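Local coordinates for IL-4-inducing protein (Schistosoma mansoni, PDB 4EL6) that binds IgE through a crystallin fold and so triggers antigen-independent basophil activation and release of interleukin-4, at residues Tyr7-Tyr12 / Val40-Val45; Thr15-Ser20 / Cys75-Thr80; Arg52-Leu57 / Cys93-Asp98. All coordinates share one frame; numbering follows the deposited sequence.

Contact 1: residues Tyr7-Tyr12 / Val40-Val45; sequences YCLQLY and VCVPFV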
loop_
_atom_site.group_PDB
_atom_site.type_symbol
_atom_site.label_atom_id
_atom_site.label_comp_id
_atom_site.label_asym_id
_atom_site.label_seq_id
_atom_site.Cartn_x
_atom_site.Cartn_y
_atom_site.Cartn_z
ATOM N N TYR A 7 -9.186 7.124 4.109
ATOM C CA TYR A 7 -8.467 5.940 4.595
ATOM C C TYR A 7 -7.683 5.163 3.518
ATOM O O TYR A 7 -6.687 4.437 3.898
ATOM C CB TYR A 7 -9.429 5.020 5.325
ATOM C CG TYR A 7 -10.559 4.675 4.475
ATOM C CD1 TYR A 7 -10.435 3.653 3.520
ATOM C CD2 TYR A 7 -11.735 5.417 4.514
ATOM C CE1 TYR A 7 -11.483 3.334 2.675
ATOM C CE2 TYR A 7 -12.792 5.133 3.649
ATOM C CZ TYR A 7 -12.661 4.080 2.727
ATOM O OH TYR A 7 -13.703 3.738 1.877
ATOM N N CYS A 8 -8.038 5.492 2.257
ATOM C CA CYS A 8 -7.627 4.758 1.058
ATOM C C CYS A 8 -6.139 4.780 0.884
ATOM O O CYS A 8 -5.438 5.558 1.518
ATOM C CB CYS A 8 -8.278 5.306 -0.218
ATOM S SG CYS A 8 -7.478 6.666 -1.083
ATOM N N LEU A 9 -5.684 3.910 0.013
ATOM C CA LEU A 9 -4.318 3.847 -0.378
ATOM C C LEU A 9 -4.290 4.606 -1.702
ATOM O O LEU A 9 -5.170 4.360 -2.625
ATOM C CB LEU A 9 -3.932 2.359 -0.598
ATOM C CG LEU A 9 -2.511 2.116 -1.097
ATOM C CD1 LEU A 9 -1.473 2.439 -0.043
ATOM C CD2 LEU A 9 -2.366 0.670 -1.555
ATOM N N GLN A 10 -3.308 5.517 -1.841
ATOM C CA GLN A 10 -3.128 6.293 -3.056
ATOM C C GLN A 10 -1.921 5.870 -3.856
ATOM O O GLN A 10 -0.846 5.783 -3.281
ATOM C CB GLN A 10 -3.017 7.795 -2.721
ATOM C CG GLN A 10 -4.228 8.393 -1.972
ATOM C CD GLN A 10 -3.855 9.686 -1.268
ATOM O OE1 GLN A 10 -2.737 9.837 -0.796
ATOM N NE2 GLN A 10 -4.802 10.611 -1.166
ATOM N N LEU A 11 -2.104 5.532 -5.150
ATOM C CA LEU A 11 -1.066 5.044 -5.983
ATOM C C LEU A 11 -0.920 6.016 -7.157
ATOM O O LEU A 11 -1.880 6.227 -7.939
ATOM C CB LEU A 11 -1.370 3.654 -6.521
ATOM C CG LEU A 11 -1.508 2.707 -5.356
ATOM C CD1 LEU A 11 -2.989 2.472 -5.191
ATOM C CD2 LEU A 11 -0.685 1.476 -5.486
ATOM N N TYR A 12 0.228 6.641 -7.232
ATOM C CA TYR A 12 0.482 7.689 -8.243
ATOM C C TYR A 12 1.315 7.172 -9.354
ATOM O O TYR A 12 2.245 6.402 -9.112
ATOM C CB TYR A 12 1.250 8.876 -7.593
ATOM C CG TYR A 12 0.459 9.569 -6.543
ATOM C CD1 TYR A 12 0.491 9.123 -5.228
ATOM C CD2 TYR A 12 -0.356 10.669 -6.850
ATOM C CE1 TYR A 12 -0.217 9.764 -4.227
ATOM C CE2 TYR A 12 -1.074 11.297 -5.834
ATOM C CZ TYR A 12 -1.009 10.817 -4.534
ATOM O OH TYR A 12 -1.710 11.410 -3.523
ATOM N N VAL A 40 3.424 6.039 -3.616
ATOM C CA VAL A 40 2.284 5.503 -2.903
ATOM C C VAL A 40 2.196 6.230 -1.579
ATOM O O VAL A 40 3.202 6.432 -0.918
ATOM C CB VAL A 40 2.486 4.012 -2.628
ATOM C CG1 VAL A 40 1.378 3.451 -1.821
ATOM C CG2 VAL A 40 2.716 3.256 -3.934
ATOM N N CYS A 41 0.975 6.590 -1.175
ATOM C CA CYS A 41 0.751 7.233 0.102
ATOM C C CYS A 41 -0.490 6.653 0.785
ATOM O O CYS A 41 -1.412 6.170 0.152
ATOM C CB CYS A 41 0.406 8.679 -0.106
ATOM S SG CYS A 41 1.731 9.669 -0.868
ATOM N N VAL A 42 -0.548 6.887 2.085
ATOM C CA VAL A 42 -1.724 6.696 2.909
ATOM C C VAL A 42 -1.991 8.014 3.631
ATOM O O VAL A 42 -1.086 8.569 4.245
ATOM C CB VAL A 42 -1.522 5.605 3.964
ATOM C CG1 VAL A 42 -2.810 5.434 4.750
ATOM C CG2 VAL A 42 -1.045 4.297 3.341
ATOM N N PRO A 43 -3.199 8.513 3.515
ATOM C CA PRO A 43 -3.512 9.808 4.163
ATOM C C PRO A 43 -3.340 9.784 5.682
ATOM O O PRO A 43 -3.450 8.736 6.348
ATOM C CB PRO A 43 -4.962 10.072 3.751
ATOM C CG PRO A 43 -5.218 9.240 2.580
ATOM C CD PRO A 43 -4.291 8.043 2.645
ATOM N N PHE A 44 -3.087 10.981 6.239
ATOM C CA PHE A 44 -3.058 11.166 7.632
ATOM C C PHE A 44 -4.457 11.037 8.186
ATOM O O PHE A 44 -5.395 11.354 7.510
ATOM C CB PHE A 44 -2.505 12.550 7.939
ATOM C CG PHE A 44 -1.013 12.573 8.078
ATOM C CD1 PHE A 44 -0.423 12.106 9.240
ATOM C CD2 PHE A 44 -0.194 13.081 7.052
ATOM C CE1 PHE A 44 0.962 12.139 9.379
ATOM C CE2 PHE A 44 1.194 13.160 7.197
ATOM C CZ PHE A 44 1.781 12.673 8.353
ATOM N N VAL A 45 -4.547 10.554 9.401
ATOM C CA VAL A 45 -5.770 10.461 10.151
ATOM C C VAL A 45 -5.612 11.369 11.390
ATOM O O VAL A 45 -5.938 12.555 11.333
ATOM C CB VAL A 45 -5.974 8.973 10.544
ATOM C CG1 VAL A 45 -7.035 8.818 11.616
ATOM C CG2 VAL A 45 -6.375 8.197 9.307
#

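Contact 2: residues Thr15-Ser20 / Cys75-Thr80; sequences TYERGS and CIDDFT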
loop_
_atom_site.group_PDB
_atom_site.type_symbol
_atom_site.label_atom_id
_atom_site.label_comp_id
_atom_site.label_asym_id
_atom_site.label_seq_id
_atom_site.Cartn_x
_atom_site.Cartn_y
_atom_site.Cartn_z
ATOM N N THR A 15 6.729 9.629 -9.651
ATOM C CA THR A 15 7.344 9.791 -8.357
ATOM C C THR A 15 6.935 11.116 -7.737
ATOM O O THR A 15 6.418 11.991 -8.398
ATOM C CB THR A 15 8.906 9.741 -8.430
ATOM O OG1 THR A 15 9.288 10.772 -9.284
ATOM C CG2 THR A 15 9.488 8.423 -8.932
ATOM N N TYR A 16 7.141 11.217 -6.432
ATOM C CA TYR A 16 6.774 12.364 -5.608
ATOM C C TYR A 16 5.321 12.828 -5.780
ATOM O O TYR A 16 5.006 14.019 -5.899
ATOM C CB TYR A 16 7.757 13.490 -5.839
ATOM C CG TYR A 16 9.165 13.132 -5.411
ATOM C CD1 TYR A 16 9.559 13.329 -4.102
ATOM C CD2 TYR A 16 10.054 12.662 -6.319
ATOM C CE1 TYR A 16 10.838 13.004 -3.685
ATOM C CE2 TYR A 16 11.314 12.321 -5.930
ATOM C CZ TYR A 16 11.698 12.524 -4.625
ATOM O OH TYR A 16 13.016 12.191 -4.290
ATOM N N GLU A 17 4.425 11.844 -5.858
ATOM C CA GLU A 17 2.978 12.107 -5.782
ATOM C C GLU A 17 2.468 13.005 -6.923
ATOM O O GLU A 17 1.573 13.824 -6.711
ATOM C CB GLU A 17 2.610 12.612 -4.380
ATOM C CG GLU A 17 3.027 11.673 -3.248
ATOM C CD GLU A 17 4.489 11.749 -2.805
ATOM O OE1 GLU A 17 5.076 10.681 -2.459
ATOM O OE2 GLU A 17 5.090 12.857 -2.807
ATOM N N ARG A 18 3.027 12.804 -8.108
ATOM C CA ARG A 18 2.614 13.551 -9.306
ATOM C C ARG A 18 1.867 12.615 -10.250
ATOM O O ARG A 18 2.024 11.398 -10.226
ATOM C CB ARG A 18 3.853 14.096 -10.015
ATOM C CG ARG A 18 4.477 15.199 -9.188
ATOM C CD ARG A 18 5.836 15.598 -9.601
ATOM N NE ARG A 18 6.826 14.559 -9.611
ATOM C CZ ARG A 18 8.087 14.667 -9.989
ATOM N NH1 ARG A 18 8.557 15.826 -10.436
ATOM N NH2 ARG A 18 8.859 13.619 -9.955
ATOM N N GLY A 19 1.026 13.240 -11.082
ATOM C CA GLY A 19 0.411 12.561 -12.163
ATOM C C GLY A 19 -0.855 11.919 -11.735
ATOM O O GLY A 19 -1.400 12.239 -10.672
ATOM N N SER A 20 -1.345 11.070 -12.613
ATOM C CA SER A 20 -2.623 10.410 -12.399
ATOM C C SER A 20 -2.513 9.476 -11.197
ATOM O O SER A 20 -1.427 9.053 -10.834
ATOM C CB SER A 20 -3.034 9.656 -13.659
ATOM O OG SER A 20 -2.103 8.631 -13.931
ATOM N N CYS A 75 4.186 8.485 2.846
ATOM C CA CYS A 75 4.375 8.298 1.401
ATOM C C CYS A 75 5.694 7.574 1.098
ATOM O O CYS A 75 6.732 7.763 1.844
ATOM C CB CYS A 75 4.423 9.634 0.671
ATOM S SG CYS A 75 2.849 10.502 0.691
ATOM N N ILE A 76 5.665 6.661 0.134
ATOM C CA ILE A 76 6.886 6.247 -0.505
ATOM C C ILE A 76 7.090 7.075 -1.769
ATOM O O ILE A 76 6.376 6.930 -2.741
ATOM C CB ILE A 76 6.895 4.732 -0.782
ATOM C CG1 ILE A 76 6.712 3.987 0.532
ATOM C CG2 ILE A 76 8.199 4.398 -1.505
ATOM C CD1 ILE A 76 6.462 2.540 0.337
ATOM N N ASP A 77 8.021 8.047 -1.710
ATOM C CA ASP A 77 8.115 8.999 -2.786
ATOM C C ASP A 77 8.645 8.424 -4.099
ATOM O O ASP A 77 8.394 8.978 -5.170
ATOM C CB ASP A 77 9.063 10.135 -2.338
ATOM C CG ASP A 77 8.466 11.044 -1.286
ATOM O OD1 ASP A 77 7.210 11.206 -1.204
ATOM O OD2 ASP A 77 9.315 11.666 -0.585
ATOM N N ASP A 78 9.459 7.398 -4.000
ATOM C CA ASP A 78 9.933 6.714 -5.236
ATOM C C ASP A 78 9.820 5.206 -5.063
ATOM O O ASP A 78 10.712 4.493 -4.555
ATOM C CB ASP A 78 11.353 7.100 -5.671
ATOM C CG ASP A 78 11.727 6.469 -6.975
ATOM O OD1 ASP A 78 10.968 5.579 -7.488
ATOM O OD2 ASP A 78 12.705 6.973 -7.583
ATOM N N PHE A 79 8.639 4.731 -5.449
ATOM C CA PHE A 79 8.295 3.342 -5.206
ATOM C C PHE A 79 9.124 2.402 -6.112
ATOM O O PHE A 79 9.342 1.276 -5.782
ATOM C CB PHE A 79 6.840 3.119 -5.486
ATOM C CG PHE A 79 6.346 1.763 -5.021
ATOM C CD1 PHE A 79 6.084 1.573 -3.697
ATOM C CD2 PHE A 79 6.183 0.691 -5.903
ATOM C CE1 PHE A 79 5.657 0.334 -3.224
ATOM C CE2 PHE A 79 5.722 -0.538 -5.435
ATOM C CZ PHE A 79 5.517 -0.728 -4.108
ATOM N N THR A 80 9.628 2.944 -7.204
ATOM C CA THR A 80 10.458 2.192 -8.130
ATOM C C THR A 80 11.737 1.764 -7.469
ATOM O O THR A 80 12.364 0.827 -7.949
ATOM C CB THR A 80 10.704 2.916 -9.502
ATOM O OG1 THR A 80 11.782 3.849 -9.379
ATOM C CG2 THR A 80 9.443 3.647 -10.001
#

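Contact 3: residues Arg52-Leu57 / Cys93-Asp98; sequences RPYWYL and CIQTKD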
loop_
_atom_site.group_PDB
_atom_site.type_symbol
_atom_site.label_atom_id
_atom_site.label_comp_id
_atom_site.label_asym_id
_atom_site.label_seq_id
_atom_site.Cartn_x
_atom_site.Cartn_y
_atom_site.Cartn_z
ATOM N N ARG A 52 -6.349 3.817 12.922
ATOM C CA ARG A 52 -5.415 4.264 11.946
ATOM C C ARG A 52 -5.298 3.166 10.908
ATOM O O ARG A 52 -5.017 2.016 11.256
ATOM C CB ARG A 52 -4.091 4.577 12.619
ATOM C CG ARG A 52 -4.285 5.593 13.757
ATOM C CD ARG A 52 -3.081 5.728 14.652
ATOM N NE ARG A 52 -2.890 4.568 15.510
ATOM C CZ ARG A 52 -1.718 4.220 16.042
ATOM N NH1 ARG A 52 -0.612 4.921 15.798
ATOM N NH2 ARG A 52 -1.639 3.151 16.814
ATOM N N PRO A 53 -5.520 3.522 9.624
ATOM C CA PRO A 53 -5.305 2.550 8.565
ATOM C C PRO A 53 -3.837 2.170 8.432
ATOM O O PRO A 53 -2.923 2.947 8.770
ATOM C CB PRO A 53 -5.760 3.267 7.322
ATOM C CG PRO A 53 -5.661 4.714 7.645
ATOM C CD PRO A 53 -5.948 4.818 9.100
ATOM N N TYR A 54 -3.606 0.911 8.043
ATOM C CA TYR A 54 -2.242 0.451 7.757
ATOM C C TYR A 54 -2.353 -0.456 6.552
ATOM O O TYR A 54 -3.240 -1.289 6.530
ATOM C CB TYR A 54 -1.599 -0.311 8.942
ATOM C CG TYR A 54 -0.111 -0.481 8.763
ATOM C CD1 TYR A 54 0.412 -1.547 8.030
ATOM C CD2 TYR A 54 0.781 0.388 9.331
ATOM C CE1 TYR A 54 1.748 -1.684 7.802
ATOM C CE2 TYR A 54 2.139 0.263 9.139
ATOM C CZ TYR A 54 2.626 -0.812 8.387
ATOM O OH TYR A 54 3.949 -0.934 8.171
ATOM N N TRP A 55 -1.477 -0.290 5.552
ATOM C CA TRP A 55 -1.613 -1.035 4.311
ATOM C C TRP A 55 -0.383 -1.872 4.033
ATOM O O TRP A 55 0.732 -1.404 4.208
ATOM C CB TRP A 55 -1.849 -0.089 3.161
ATOM C CG TRP A 55 -3.173 0.628 3.178
ATOM C CD1 TRP A 55 -3.532 1.776 3.899
ATOM C CD2 TRP A 55 -4.340 0.232 2.454
ATOM N NE1 TRP A 55 -4.870 2.107 3.646
ATOM C CE2 TRP A 55 -5.379 1.233 2.745
ATOM C CE3 TRP A 55 -4.626 -0.803 1.530
ATOM C CZ2 TRP A 55 -6.606 1.167 2.125
ATOM C CZ3 TRP A 55 -5.888 -0.816 0.924
ATOM C CH2 TRP A 55 -6.836 0.152 1.261
ATOM N N TYR A 56 -0.564 -3.130 3.628
ATOM C CA TYR A 56 0.518 -3.971 3.136
ATOM C C TYR A 56 0.404 -4.196 1.636
ATOM O O TYR A 56 -0.666 -4.541 1.076
ATOM C CB TYR A 56 0.471 -5.318 3.848
ATOM C CG TYR A 56 1.039 -5.287 5.244
ATOM C CD1 TYR A 56 2.376 -4.976 5.436
ATOM C CD2 TYR A 56 0.225 -5.539 6.359
ATOM C CE1 TYR A 56 2.912 -4.961 6.718
ATOM C CE2 TYR A 56 0.784 -5.465 7.626
ATOM C CZ TYR A 56 2.118 -5.254 7.754
ATOM O OH TYR A 56 2.655 -5.212 9.034
ATOM N N LEU A 57 1.523 -3.996 0.956
ATOM C CA LEU A 57 1.663 -4.278 -0.478
ATOM C C LEU A 57 2.578 -5.467 -0.667
ATOM O O LEU A 57 3.583 -5.577 0.045
ATOM C CB LEU A 57 2.336 -3.119 -1.204
ATOM C CG LEU A 57 1.910 -1.737 -0.841
ATOM C CD1 LEU A 57 2.607 -0.644 -1.623
ATOM C CD2 LEU A 57 0.490 -1.585 -1.005
ATOM N N CYS A 93 -5.370 -3.058 6.514
ATOM C CA CYS A 93 -5.373 -3.415 7.891
ATOM C C CYS A 93 -5.590 -2.228 8.814
ATOM O O CYS A 93 -5.845 -1.089 8.387
ATOM C CB CYS A 93 -4.034 -4.056 8.197
ATOM S SG CYS A 93 -3.633 -5.434 7.057
ATOM N N ILE A 94 -5.462 -2.524 10.114
ATOM C CA ILE A 94 -5.673 -1.519 11.150
ATOM C C ILE A 94 -4.464 -1.501 12.018
ATOM O O ILE A 94 -3.904 -2.572 12.342
ATOM C CB ILE A 94 -6.912 -1.836 11.999
ATOM C CG1 ILE A 94 -8.152 -1.608 11.164
ATOM C CG2 ILE A 94 -6.971 -0.940 13.253
ATOM C CD1 ILE A 94 -9.390 -2.233 11.780
ATOM N N GLN A 95 -3.998 -0.310 12.379
ATOM C CA GLN A 95 -2.921 -0.196 13.356
ATOM C C GLN A 95 -3.572 0.291 14.657
ATOM O O GLN A 95 -4.216 1.335 14.629
ATOM C CB GLN A 95 -1.898 0.830 12.905
ATOM C CG GLN A 95 -0.673 0.867 13.772
ATOM C CD GLN A 95 0.369 1.787 13.209
ATOM O OE1 GLN A 95 0.054 2.893 12.762
ATOM N NE2 GLN A 95 1.632 1.334 13.226
ATOM N N THR A 96 -3.407 -0.469 15.744
ATOM C CA THR A 96 -4.069 -0.180 17.041
ATOM C C THR A 96 -3.316 0.922 17.742
ATOM O O THR A 96 -2.109 1.134 17.465
ATOM C CB THR A 96 -4.093 -1.395 18.022
ATOM O OG1 THR A 96 -2.757 -1.804 18.354
ATOM C CG2 THR A 96 -4.824 -2.557 17.439
ATOM N N LYS A 97 -3.998 1.614 18.663
ATOM C CA LYS A 97 -3.380 2.732 19.400
ATOM C C LYS A 97 -2.028 2.347 20.055
ATOM O O LYS A 97 -1.151 3.189 20.221
ATOM C CB LYS A 97 -4.362 3.296 20.431
ATOM C CG LYS A 97 -5.601 3.992 19.831
ATOM C CD LYS A 97 -5.498 5.530 19.729
ATOM C CE LYS A 97 -6.871 6.183 19.520
ATOM N NZ LYS A 97 -6.852 7.326 18.564
ATOM N N ASP A 98 -1.872 1.065 20.382
ATOM C CA ASP A 98 -0.599 0.482 20.840
ATOM C C ASP A 98 0.488 0.426 19.756
ATOM O O ASP A 98 1.660 0.184 20.061
ATOM C CB ASP A 98 -0.820 -0.954 21.358
ATOM C CG ASP A 98 -1.578 -1.000 22.692
ATOM O OD1 ASP A 98 -1.687 0.060 23.361
ATOM O OD2 ASP A 98 -2.067 -2.098 23.063
HETATM O O HOH W 1 -1.088 3.700 10.580
#

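Contact 1: residues Tyr7-Tyr12 / Val40-Val45
Gln10 and Cys41 face each other as an antiparallel hydrogen-bonded pair between strands 9-12 and 39-41. Gln10 N donates to Cys41 O at 2.8 Å, nearly straight at 170°. Cys41 N returns the bond to Gln10 O at 2.9 Å. The same Gln10 O also receives a CA-H...O contact from Val40. The buried aliphatic packing is on the side of Leu11 and Val40, where Leu9 joins in. Its CD1 methyl lies 3.5 Å from Val40 CG1 and 3.9 Å from Val42 CG2. Its CG stands opposite the backbone N (chi1 177°), and this brings CD1 against Val40 and Val42. Leu11 CD2 lies alongside Val40 CG2 at 4.1 Å, the two side chains pointing the same way. Trp55 and Leu57 of strand 52-58 cover Leu9 from the second sheet.

On the other face Gln10 and Tyr12 are partly exposed, while Cys41 is buried. Here the Gln10 side chain rises from the sheet and leans across toward Cys41 and Pro43, with OE1 3.4 Å from Cys41 CB and NE2 near Pro43 CG. Tyr12 brings CE1 to 3.9 Å from Cys41 SG, an oblique sulfur-aromatic contact. That sulfur is tied to Cys75 by a disulfide. Beyond Cys41 the regular pairing ends. Pro43 has no N-H to give, and its CD sits 3.0 Å from Cys8 O. The chemistry implies an uneven seam: Gln10 and Cys41 satisfy each other's backbone N-H and C=O groups, whereas Cys8 O is buried without a polar partner.

Contact 2: residues Thr15-Ser20 / Cys75-Thr80
Tyr16 N donates to Asp77 O across 2.9 Å, nearly straight at 178°. The Tyr16 ring then crosses the Asp77 side chain at about a right angle. Its CE1 comes within 3.6 Å of Asp77 CB. The same Asp77 O lies over one ring face, offset toward the rim.

Next to this, Glu17 bends at chi2 (81°) and turns its carboxylate back to Asp77. Glu17 OE1 is 2.5 Å from Asp77 OD1. At this distance one of the two acids is probably protonated. Glu17 OE1 also lies 3.4 Å from Cys75 CB. Thr15 adds its CG2 methyl, 3.5 Å from Asp78 OD1, the two side chains running side by side.

A second layer sets these groups. Arg18 grips Thr15 side-on: NE reaches Thr15 O at 2.9 Å, and NH2 reaches Thr15 OG1. Both acceptors lie in the guanidinium plane. On the other segment, Thr80 OG1 donates to Asp78 OD1 at 2.7 Å, on the syn side of the carboxylate. Farther out, Ser39 OG is hydrogen-bonded to Glu17 N, and the Cys75-Cys41 disulfide ties in strand 39-41. The loop between strands 9-12 and 21-24 thus packs against the turn that follows strand 75-76, consistent with the folded first hairpin of a beta/gamma-crystallin domain.

Contact 3: residues Arg52-Leu57 / Cys93-Asp98
Tyr54 and Cys93 exchange two backbone hydrogen bonds, and Arg52 and Gln95 add a third. Cys93 N donates to Tyr54 O at 2.8 Å. The return bond, Tyr54 N to Cys93 O, is 3.0 Å long. Gln95 N gives Arg52 O a nearly straight bond of 2.8 Å. A water donates to both Pro53 O and Gln95 OE1, and so bridges Pro53 O to the Gln95 side chain. Gln95 NE2 is held in turn by Gly99 O, so both ends of this amide have partners.

These bonds pair strands 52-58 and 89-95 in the second antiparallel sheet of the crystallin fold. Strand 52-58 is the middle one of its three, with strand 67-71 on its other flank. The N-to-C directions of the short strand axes are 128° apart, far from strictly antiparallel.

Arg52, Tyr54, Cys93 and Gln95 point to one face of this sheet. The Gln95 chain is extended, with CG opposite its backbone N (chi1 -172°). As modelled, its OE1 lies over one face of the Arg52 guanidinium, with the two flat groups 22° apart. The position of that guanidinium is doubtful, because its NH2 runs into Thr96 O. Tyr54 CD2 approaches the Gln95 amide at 4.1 Å from NE2. Tyr54 CE1 in turn lies over one face of the Tyr56 ring. At the edge of that ring sits Cys93 SG, 3.9 Å from Tyr56 CD2, and this sulfur carries the disulfide to Cys103.

How the contacts relate
Contacts 1 and 2 both reach the four-stranded sheet, through neighbouring strands 39-41 and 75-76, and contact 3 belongs to the three-stranded one. The centres of contacts 1 and 2 are about 11 Å apart. They are joined by the disulfide, Cys41 SG to Cys75 SG 2.1 Å, and by a probable backbone hydrogen bond from Ile76 N to Val40 O. Contacts 1 and 3 lie about 12 Å apart, centre to centre, across the interface between the sheets. Trp55 links them: its NE1 is 3.0 Å from Tyr7 O, a probable hydrogen bond, and its ring packs on Val42. Contacts 2 and 3, with centres about 21 Å apart, touch where Phe79 CE1 meets Leu57 CD1 at 3.6 Å.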